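Local structure of antifreeze protein (5JUH) at residues 114-128 against 186-198. The protein forms the calcium-binding C-terminal RTX region of a giant adhesin that binds its Antarctic bacterium to diatoms and ice, probably serving in type I secretion. Residues are numbered along the deposited sequence; the frame is centred on the assembly and turned at random. Where two conformers were deposited one is given.
Sequences FNAAEDALDLTDLLT and DSIKVIYNNEEYS. With CA (calcium ion), chain I; CA (calcium ion), chain G; CA (calcium ion), chain B.
Leu121 and Val190 form a parallel bridge pair: Leu121 N donates to Lys189 O (3.0 Å, 167° at the hydrogen) and Leu121 O accepts from Ile191 N (2.8 Å). The short strand axes run within 25° of parallel. Packing is tight on this pair's face. Ile188 sends CD1 to Leu121 CD1 (3.8 Å) and CG2 to the ring edge of Phe114, Val190 CG1 meets Leu123 CD1 (3.9 Å) with the side chains crossing at about a right angle, and Val158 of strand 157-160 touches both Leu121 and Ile188. Leu127 CB meets Tyr192 CE1 obliquely at 3.7 Å; the tyrosine hydroxyl hydrogen-bonds to Pro134 O.

The other face is wetter at its Lys189 and Asp122 ends, though Ile191 stays packed on Ala120 and Ile96. One water accepts from Lys189 N and donates to Ala116 O and Asp119 O; another joins Asp122 OD2, Thr124 OG1 and Asn194 N. A bend at chi3 (-68°) brings Lys189 NZ above the carbonyl plane of Glu118 O (2.9 Å). Asp122 OD1 accepts from Thr124 N, closing an Asx turn, and from Thr124 OG1 on its syn side; that hydroxyl accepts from Asn193 N. Asp119 binds calcium with Leu91, Gly93 and Asp95, consistent with an RTX parallel beta-roll continued by a C-terminal hairpin.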
ATOM      1  N   PHE A 114       5.051   8.501  -0.147  1.00 11.79           N
ATOM      2  CA  PHE A 114       4.707   7.463   0.818  1.00 11.05           C
ATOM      3  C   PHE A 114       5.867   7.366   1.832  1.00 12.08           C
ATOM      4  O   PHE A 114       6.970   7.020   1.430  1.00 13.62           O
ATOM      5  CB  PHE A 114       4.529   6.131   0.117  1.00 10.94           C
ATOM      6  CG  PHE A 114       4.072   5.008   1.034  1.00 12.49           C
ATOM      7  CD1 PHE A 114       2.761   4.982   1.399  1.00 12.23           C
ATOM      8  CD2 PHE A 114       4.927   4.047   1.536  1.00 15.03           C
ATOM      9  CE1 PHE A 114       2.285   4.044   2.225  1.00 13.06           C
ATOM     10  CE2 PHE A 114       4.464   3.011   2.393  1.00 15.24           C
ATOM     11  CZ  PHE A 114       3.151   3.068   2.728  1.00 15.98           C
ATOM     12  N   ASN A 115       5.526   7.481   3.101  1.00 11.26           N
ATOM     13  CA  ASN A 115       6.498   7.343   4.190  1.00 11.91           C
ATOM     14  C   ASN A 115       6.113   6.081   4.920  1.00 11.96           C
ATOM     15  O   ASN A 115       5.158   6.056   5.699  1.00 12.75           O
ATOM     16  CB  ASN A 115       6.452   8.561   5.079  1.00 13.06           C
ATOM     17  CG  ASN A 115       7.397   8.480   6.235  1.00 17.37           C
ATOM     18  OD1 ASN A 115       8.030   7.457   6.489  1.00 19.30           O
ATOM     19  ND2 ASN A 115       7.456   9.518   7.020  1.00 19.84           N
ATOM     20  N   ALA A 116       6.961   5.060   4.845  1.00 11.01           N
ATOM     21  CA  ALA A 116       6.624   3.733   5.357  1.00 10.63           C
ATOM     22  C   ALA A 116       6.528   3.746   6.907  1.00 11.60           C
ATOM     23  O   ALA A 116       5.943   2.790   7.479  1.00 14.52           O
ATOM     24  CB  ALA A 116       7.609   2.629   4.940  1.00 13.40           C
ATOM     25  N   ALA A 117       7.213   4.677   7.579  1.00 12.20           N
ATOM     26  CA  ALA A 117       7.102   4.737   9.034  1.00 12.66           C
ATOM     27  C   ALA A 117       5.807   5.360   9.529  1.00 14.45           C
ATOM     28  O   ALA A 117       5.495   5.223  10.723  1.00 17.28           O
ATOM     29  CB  ALA A 117       8.198   5.641   9.560  1.00 17.36           C
ATOM     30  N   GLU A 118       4.966   5.861   8.612  1.00 11.46           N
ATOM     31  CA  GLU A 118       3.779   6.653   9.070  1.00 10.80           C
ATOM     32  C   GLU A 118       2.501   6.270   8.245  1.00 11.67           C
ATOM     33  O   GLU A 118       1.468   5.961   8.793  1.00 11.26           O
ATOM     34  CB  GLU A 118       4.019   8.213   8.973  1.00 13.75           C
ATOM     35  CG  GLU A 118       5.014   8.628   9.994  1.00 13.25           C
ATOM     36  CD  GLU A 118       5.362  10.076  10.009  1.00 18.74           C
ATOM     37  OE1 GLU A 118       4.449  10.874   9.890  1.00 19.17           O
ATOM     38  OE2 GLU A 118       6.618  10.347  10.176  1.00 21.54           O
ATOM     39  N   ASP A 119       2.630   6.293   6.923  1.00 11.07           N
ATOM     40  CA  ASP A 119       1.524   6.085   6.037  1.00  9.31           C
ATOM     41  C   ASP A 119       1.201   4.587   5.883  1.00 10.47           C
ATOM     42  O   ASP A 119       1.928   3.715   6.318  1.00 11.39           O
ATOM     43  CB  ASP A 119       1.909   6.688   4.677  1.00 11.56           C
ATOM     44  CG  ASP A 119       2.165   8.160   4.711  1.00 11.65           C
ATOM     45  OD1 ASP A 119       1.578   8.990   5.447  1.00 11.99           O
ATOM     46  OD2 ASP A 119       3.005   8.582   3.846  1.00 12.17           O
ATOM     47  N   ALA A 120       0.074   4.315   5.176  1.00 10.57           N
ATOM     48  CA  ALA A 120      -0.370   2.938   4.952  1.00 10.26           C
ATOM     49  C   ALA A 120      -1.069   2.831   3.630  1.00 10.93           C
ATOM     50  O   ALA A 120      -1.483   3.801   3.096  1.00 11.45           O
ATOM     51  CB  ALA A 120      -1.345   2.526   6.056  1.00 11.29           C
ATOM     52  N   LEU A 121      -1.139   1.636   3.088  1.00  9.08           N
ATOM     53  CA  LEU A 121      -1.820   1.370   1.850  1.00  9.57           C
ATOM     54  C   LEU A 121      -3.011   0.436   2.090  1.00 11.07           C
ATOM     55  O   LEU A 121      -2.868  -0.632   2.657  1.00 11.29           O
ATOM     56  CB  LEU A 121      -0.887   0.634   0.916  1.00 12.34           C
ATOM     57  CG  LEU A 121       0.468   1.304   0.586  1.00 12.26           C
ATOM     58  CD1 LEU A 121       1.311   0.421  -0.296  1.00 12.75           C
ATOM     59  CD2 LEU A 121       0.206   2.625  -0.150  1.00 13.37           C
ATOM     60  N   ASP A 122      -4.182   0.864   1.651  1.00 10.02           N
ATOM     61  CA  ASP A 122      -5.363  -0.014   1.679  1.00 10.63           C
ATOM     62  C   ASP A 122      -5.403  -0.784   0.357  1.00 11.04           C
ATOM     63  O   ASP A 122      -5.717  -0.176  -0.679  1.00 12.74           O
ATOM     64  CB  ASP A 122      -6.637   0.782   1.980  1.00 11.59           C
ATOM     65  CG  ASP A 122      -7.880  -0.120   2.103  1.00 14.62           C
ATOM     66  OD1 ASP A 122      -7.861  -1.224   1.515  1.00 15.08           O
ATOM     67  OD2 ASP A 122      -8.819   0.288   2.830  1.00 16.16           O
ATOM     68  N   LEU A 123      -5.095  -2.048   0.453  1.00 10.74           N
ATOM     69  CA  LEU A 123      -4.993  -2.847  -0.741  1.00 11.95           C
ATOM     70  C   LEU A 123      -6.142  -3.831  -0.917  1.00 11.35           C
ATOM     71  O   LEU A 123      -6.021  -4.693  -1.667  1.00 12.61           O
ATOM     72  CB  LEU A 123      -3.661  -3.698  -0.711  1.00 13.45           C
ATOM     73  CG  LEU A 123      -2.414  -2.772  -0.663  1.00 12.83           C
ATOM     74  CD1 LEU A 123      -1.183  -3.681  -0.708  1.00 12.56           C
ATOM     75  CD2 LEU A 123      -2.352  -1.781  -1.854  1.00 12.18           C
ATOM     76  N   THR A 124      -7.181  -3.626  -0.150  1.00 10.97           N
ATOM     77  CA  THR A 124      -8.347  -4.554  -0.226  1.00 11.89           C
ATOM     78  C   THR A 124      -8.839  -4.818  -1.631  1.00 12.87           C
ATOM     79  O   THR A 124      -9.053  -5.917  -1.965  1.00 14.86           O
ATOM     80  CB  THR A 124      -9.511  -3.997   0.628  1.00 13.87           C
ATOM     81  OG1 THR A 124      -9.079  -3.756   1.964  1.00 14.35           O
ATOM     82  CG2 THR A 124     -10.683  -5.000   0.663  1.00 15.44           C
ATOM     83  N   ASP A 125      -8.914  -3.756  -2.422  1.00 12.11           N
ATOM     84  CA  ASP A 125      -9.428  -3.963  -3.785  1.00 12.56           C
ATOM     85  C   ASP A 125      -8.518  -4.782  -4.690  1.00 13.46           C
ATOM     86  O   ASP A 125      -8.953  -5.432  -5.567  1.00 15.56           O
ATOM     87  CB  ASP A 125      -9.670  -2.583  -4.438  1.00 13.01           C
ATOM     88  CG  ASP A 125     -10.544  -2.674  -5.693  1.00 15.75           C
ATOM     89  OD1 ASP A 125     -11.618  -3.162  -5.571  1.00 19.36           O
ATOM     90  OD2 ASP A 125     -10.088  -2.248  -6.681  1.00 19.63           O
ATOM     91  N   LEU A 126      -7.247  -4.786  -4.425  1.00 12.89           N
ATOM     92  CA  LEU A 126      -6.325  -5.598  -5.191  1.00 14.10           C
ATOM     93  C   LEU A 126      -6.282  -7.049  -4.765  1.00 14.44           C
ATOM     94  O   LEU A 126      -5.818  -7.865  -5.482  1.00 18.28           O
ATOM     95  CB  LEU A 126      -4.883  -4.985  -5.028  1.00 17.41           C
ATOM     96  CG  LEU A 126      -4.937  -3.696  -5.855  1.00 22.68           C
ATOM     97  CD1 LEU A 126      -5.039  -2.412  -5.174  1.00 23.04           C
ATOM     98  CD2 LEU A 126      -3.922  -3.744  -6.900  1.00 29.40           C
ATOM     99  N   LEU A 127      -6.658  -7.308  -3.535  1.00 13.46           N
ATOM    100  CA  LEU A 127      -6.495  -8.582  -2.899  1.00 13.20           C
ATOM    101  C   LEU A 127      -7.755  -9.456  -2.914  1.00 15.09           C
ATOM    102  O   LEU A 127      -7.676 -10.660  -2.955  1.00 15.88           O
ATOM    103  CB  LEU A 127      -5.988  -8.376  -1.495  1.00 14.52           C
ATOM    104  CG  LEU A 127      -4.544  -7.884  -1.440  1.00 15.91           C
ATOM    105  CD1 LEU A 127      -4.270  -7.295  -0.099  1.00 19.17           C
ATOM    106  CD2 LEU A 127      -3.536  -9.028  -1.775  1.00 18.55           C
ATOM    107  N   THR A 128      -8.891  -8.794  -2.873  1.00 14.10           N
ATOM    108  CA  THR A 128     -10.186  -9.521  -2.725  0.50 16.80           C
ATOM    109  C   THR A 128     -10.540 -10.438  -3.879  1.00 18.09           C
ATOM    110  O   THR A 128     -11.082 -11.525  -3.607  1.00 20.96           O
ATOM    111  CB  THR A 128     -11.362  -8.581  -2.418  0.50 19.31           C
ATOM    112  OG1 THR A 128     -11.526  -7.661  -3.480  0.50 23.37           O
ATOM    113  CG2 THR A 128     -11.105  -7.817  -1.155  0.50 19.10           C
ATOM    114  N   ASP A 186      12.701  -3.600   7.487  1.00 14.44           N
ATOM    115  CA  ASP A 186      11.628  -2.596   7.292  1.00 14.65           C
ATOM    116  C   ASP A 186      10.346  -3.273   6.852  1.00 12.41           C
ATOM    117  O   ASP A 186      10.298  -4.425   6.350  1.00 15.00           O
ATOM    118  CB  ASP A 186      12.094  -1.574   6.248  1.00 13.23           C
ATOM    119  CG  ASP A 186      13.224  -0.619   6.789  1.00 14.91           C
ATOM    120  OD1 ASP A 186      13.039   0.100   7.741  1.00 16.03           O
ATOM    121  OD2 ASP A 186      14.313  -0.671   6.166  1.00 15.71           O
ATOM    122  N   SER A 187       9.265  -2.528   7.080  1.00 14.20           N
ATOM    123  CA  SER A 187       7.953  -3.026   6.677  1.00 14.13           C
ATOM    124  C   SER A 187       7.046  -1.892   6.295  1.00 14.76           C
ATOM    125  O   SER A 187       7.302  -0.704   6.568  1.00 17.19           O
ATOM    126  CB  SER A 187       7.296  -3.843   7.839  1.00 17.17           C
ATOM    127  OG  SER A 187       7.154  -2.969   8.978  1.00 19.62           O
ATOM    128  N   ILE A 188       5.951  -2.272   5.645  1.00 12.82           N
ATOM    129  CA  ILE A 188       4.888  -1.290   5.324  1.00 13.42           C
ATOM    130  C   ILE A 188       3.613  -1.716   5.998  1.00 12.16           C
ATOM    131  O   ILE A 188       3.381  -2.937   6.209  1.00 13.99           O
ATOM    132  CB  ILE A 188       4.654  -1.099   3.815  1.00 14.84           C
ATOM    133  CG1 ILE A 188       4.145  -2.286   3.164  1.00 18.42           C
ATOM    134  CG2 ILE A 188       5.853  -0.454   3.155  1.00 16.43           C
ATOM    135  CD1 ILE A 188       3.401  -1.937   1.882  1.00 25.35           C
ATOM    136  N   LYS A 189       2.776  -0.733   6.267  1.00 11.11           N
ATOM    137  CA  LYS A 189       1.459  -0.960   6.826  1.00 12.30           C
ATOM    138  C   LYS A 189       0.438  -1.196   5.664  1.00 10.90           C
ATOM    139  O   LYS A 189       0.318  -0.330   4.792  1.00 11.62           O
ATOM    140  CB  LYS A 189       1.064   0.179   7.689  1.00 11.99           C
ATOM    141  CG  LYS A 189       1.985   0.315   8.882  1.00 13.00           C
ATOM    142  CD  LYS A 189       1.518   1.287   9.933  1.00 15.02           C
ATOM    143  CE  LYS A 189       1.570   2.690   9.413  1.00 17.12           C
ATOM    144  NZ  LYS A 189       1.427   3.701  10.566  1.00 15.82           N
ATOM    145  N   VAL A 190      -0.233  -2.340   5.667  1.00 10.72           N
ATOM    146  CA  VAL A 190      -1.170  -2.729   4.640  1.00  9.70           C
ATOM    147  C   VAL A 190      -2.503  -2.969   5.326  1.00 10.34           C
ATOM    148  O   VAL A 190      -2.565  -3.676   6.366  1.00 11.57           O
ATOM    149  CB  VAL A 190      -0.741  -4.007   3.944  1.00 12.47           C
ATOM    150  CG1 VAL A 190      -1.804  -4.542   3.042  1.00 14.10           C
ATOM    151  CG2 VAL A 190       0.578  -3.822   3.270  1.00 14.91           C
ATOM    152  N   ILE A 191      -3.543  -2.336   4.781  1.00 11.14           N
ATOM    153  CA  ILE A 191      -4.923  -2.479   5.280  1.00 11.26           C
ATOM    154  C   ILE A 191      -5.697  -3.441   4.341  1.00 11.28           C
ATOM    155  O   ILE A 191      -5.620  -3.350   3.139  1.00 12.63           O
ATOM    156  CB  ILE A 191      -5.612  -1.133   5.381  1.00 11.32           C
ATOM    157  CG1 ILE A 191      -4.897  -0.308   6.512  1.00 13.18           C
ATOM    158  CG2 ILE A 191      -7.066  -1.304   5.730  1.00 12.86           C
ATOM    159  CD1 ILE A 191      -5.146   1.149   6.370  1.00 16.86           C
ATOM    160  N   TYR A 192      -6.337  -4.425   4.957  1.00 10.62           N
ATOM    161  CA  TYR A 192      -7.202  -5.350   4.258  1.00 10.66           C
ATOM    162  C   TYR A 192      -8.482  -5.464   5.124  1.00 12.10           C
ATOM    163  O   TYR A 192      -8.438  -5.773   6.304  1.00 12.33           O
ATOM    164  CB  TYR A 192      -6.553  -6.716   4.149  1.00 12.37           C
ATOM    165  CG  TYR A 192      -7.389  -7.777   3.441  1.00 13.05           C
ATOM    166  CD1 TYR A 192      -7.483  -7.772   2.104  1.00 14.19           C
ATOM    167  CD2 TYR A 192      -8.151  -8.729   4.110  1.00 14.92           C
ATOM    168  CE1 TYR A 192      -8.256  -8.698   1.439  1.00 14.10           C
ATOM    169  CE2 TYR A 192      -8.886  -9.617   3.452  1.00 16.67           C
ATOM    170  CZ  TYR A 192      -8.942  -9.595   2.113  1.00 15.77           C
ATOM    171  OH  TYR A 192      -9.687 -10.590   1.386  1.00 17.77           O
ATOM    172  N   ASN A 193      -9.606  -5.105   4.496  1.00 13.34           N
ATOM    173  CA  ASN A 193     -10.902  -5.131   5.241  1.00 14.15           C
ATOM    174  C   ASN A 193     -10.837  -4.355   6.573  1.00 13.28           C
ATOM    175  O   ASN A 193     -11.302  -4.824   7.579  1.00 15.64           O
ATOM    176  CB  ASN A 193     -11.343  -6.565   5.427  1.00 16.43           C
ATOM    177  CG  ASN A 193     -11.856  -7.200   4.168  1.00 19.47           C
ATOM    178  OD1 ASN A 193     -12.282  -6.567   3.238  1.00 21.41           O
ATOM    179  ND2 ASN A 193     -11.972  -8.509   4.234  1.00 24.52           N
ATOM    180  N   ASN A 194     -10.343  -3.101   6.509  1.00 14.42           N
ATOM    181  CA  ASN A 194     -10.324  -2.210   7.632  1.00 15.87           C
ATOM    182  C   ASN A 194      -9.525  -2.617   8.832  1.00 14.59           C
ATOM    183  O   ASN A 194      -9.698  -2.083   9.899  1.00 18.63           O
ATOM    184  CB  ASN A 194     -11.732  -1.761   8.072  1.00 20.48           C
ATOM    185  CG  ASN A 194     -12.553  -1.342   6.899  1.00 26.78           C
ATOM    186  OD1 ASN A 194     -13.536  -1.958   6.561  1.00 42.48           O
ATOM    187  ND2 ASN A 194     -12.158  -0.323   6.293  1.00 27.04           N
ATOM    188  N   GLU A 195      -8.589  -3.505   8.661  1.00 11.46           N
ATOM    189  CA  GLU A 195      -7.649  -3.888   9.724  1.00 12.22           C
ATOM    190  C   GLU A 195      -6.223  -3.822   9.095  1.00 13.17           C
ATOM    191  O   GLU A 195      -6.040  -3.998   7.919  1.00 13.52           O
ATOM    192  CB  GLU A 195      -7.965  -5.301  10.235  1.00 15.51           C
ATOM    193  CG  GLU A 195      -9.262  -5.172  11.157  1.00 20.82           C
ATOM    194  CD  GLU A 195      -9.824  -6.379  11.826  1.00 27.62           C
ATOM    195  OE1 GLU A 195     -10.556  -6.340  12.956  1.00 25.78           O
ATOM    196  OE2 GLU A 195      -9.604  -7.368  11.085  1.00 27.69           O
ATOM    197  N   GLU A 196      -5.268  -3.513   9.972  1.00 13.35           N
ATOM    198  CA  GLU A 196      -3.921  -3.166   9.518  1.00 13.29           C
ATOM    199  C   GLU A 196      -2.902  -4.254   9.907  1.00 13.87           C
ATOM    200  O   GLU A 196      -2.910  -4.802  11.021  1.00 15.02           O
ATOM    201  CB  GLU A 196      -3.561  -1.810  10.089  1.00 12.92           C
ATOM    202  CG  GLU A 196      -2.266  -1.292   9.470  1.00 15.36           C
ATOM    203  CD  GLU A 196      -2.083   0.162   9.796  1.00 15.14           C
ATOM    204  OE1 GLU A 196      -1.669   0.560  10.876  1.00 16.14           O
ATOM    205  OE2 GLU A 196      -2.391   0.934   8.837  1.00 15.97           O
ATOM    206  N   TYR A 197      -1.967  -4.432   8.978  1.00 10.09           N
ATOM    207  CA  TYR A 197      -0.907  -5.414   9.067  1.00 11.85           C
ATOM    208  C   TYR A 197       0.426  -4.899   8.642  1.00 13.22           C
ATOM    209  O   TYR A 197       0.436  -4.019   7.841  1.00 16.13           O
ATOM    210  CB  TYR A 197      -1.263  -6.602   8.106  1.00 12.34           C
ATOM    211  CG  TYR A 197      -2.614  -7.213   8.450  1.00 11.68           C
ATOM    212  CD1 TYR A 197      -3.811  -6.629   7.955  1.00 11.35           C
ATOM    213  CD2 TYR A 197      -2.730  -8.320   9.229  1.00 14.22           C
ATOM    214  CE1 TYR A 197      -5.033  -7.137   8.272  1.00 12.91           C
ATOM    215  CE2 TYR A 197      -3.944  -8.861   9.547  1.00 15.11           C
ATOM    216  CZ  TYR A 197      -5.109  -8.252   9.114  1.00 12.76           C
ATOM    217  OH  TYR A 197      -6.302  -8.801   9.423  1.00 14.02           O
ATOM    218  N   SER A 198       1.535  -5.359   9.282  1.00 13.44           N
ATOM    219  CA  SER A 198       2.860  -4.913   8.927  1.00 14.84           C
ATOM    220  C   SER A 198       3.536  -5.986   8.098  1.00 16.70           C
ATOM    221  O   SER A 198       3.711  -7.081   8.585  1.00 18.05           O
ATOM    222  CB  SER A 198       3.676  -4.619  10.194  1.00 19.59           C
ATOM    223  OG  SER A 198       3.254  -3.342  10.639  1.00 23.36           O
TER
HETATM  224 CA    CA I 208       6.252  12.670   9.561  0.80 16.51          CA
HETATM  225 CA    CA G 206       1.912  11.337   5.419  1.00 12.97          CA
HETATM  226 CA    CA B 201      15.396   0.688   7.848  1.00 14.62          CA
HETATM  227  O   HOH W   1       3.866   1.832   5.958  1.00 12.45           O
HETATM  228  O   HOH W   2       3.836   3.227  11.828  1.00 23.98           O
HETATM  229  O   HOH W   3       2.369  11.061   3.099  1.00 15.40           O
HETATM  230  O   HOH W   4     -10.289  -1.749   3.920  1.00 19.90           O
HETATM  231  O   HOH W   5      16.203  -1.585   8.262  1.00 19.00           O
HETATM  232  O   HOH W   6       4.212  11.338   6.025  0.50 11.35           O
HETATM  233  O   HOH W   7       8.340  12.349   8.523  1.00 25.79           O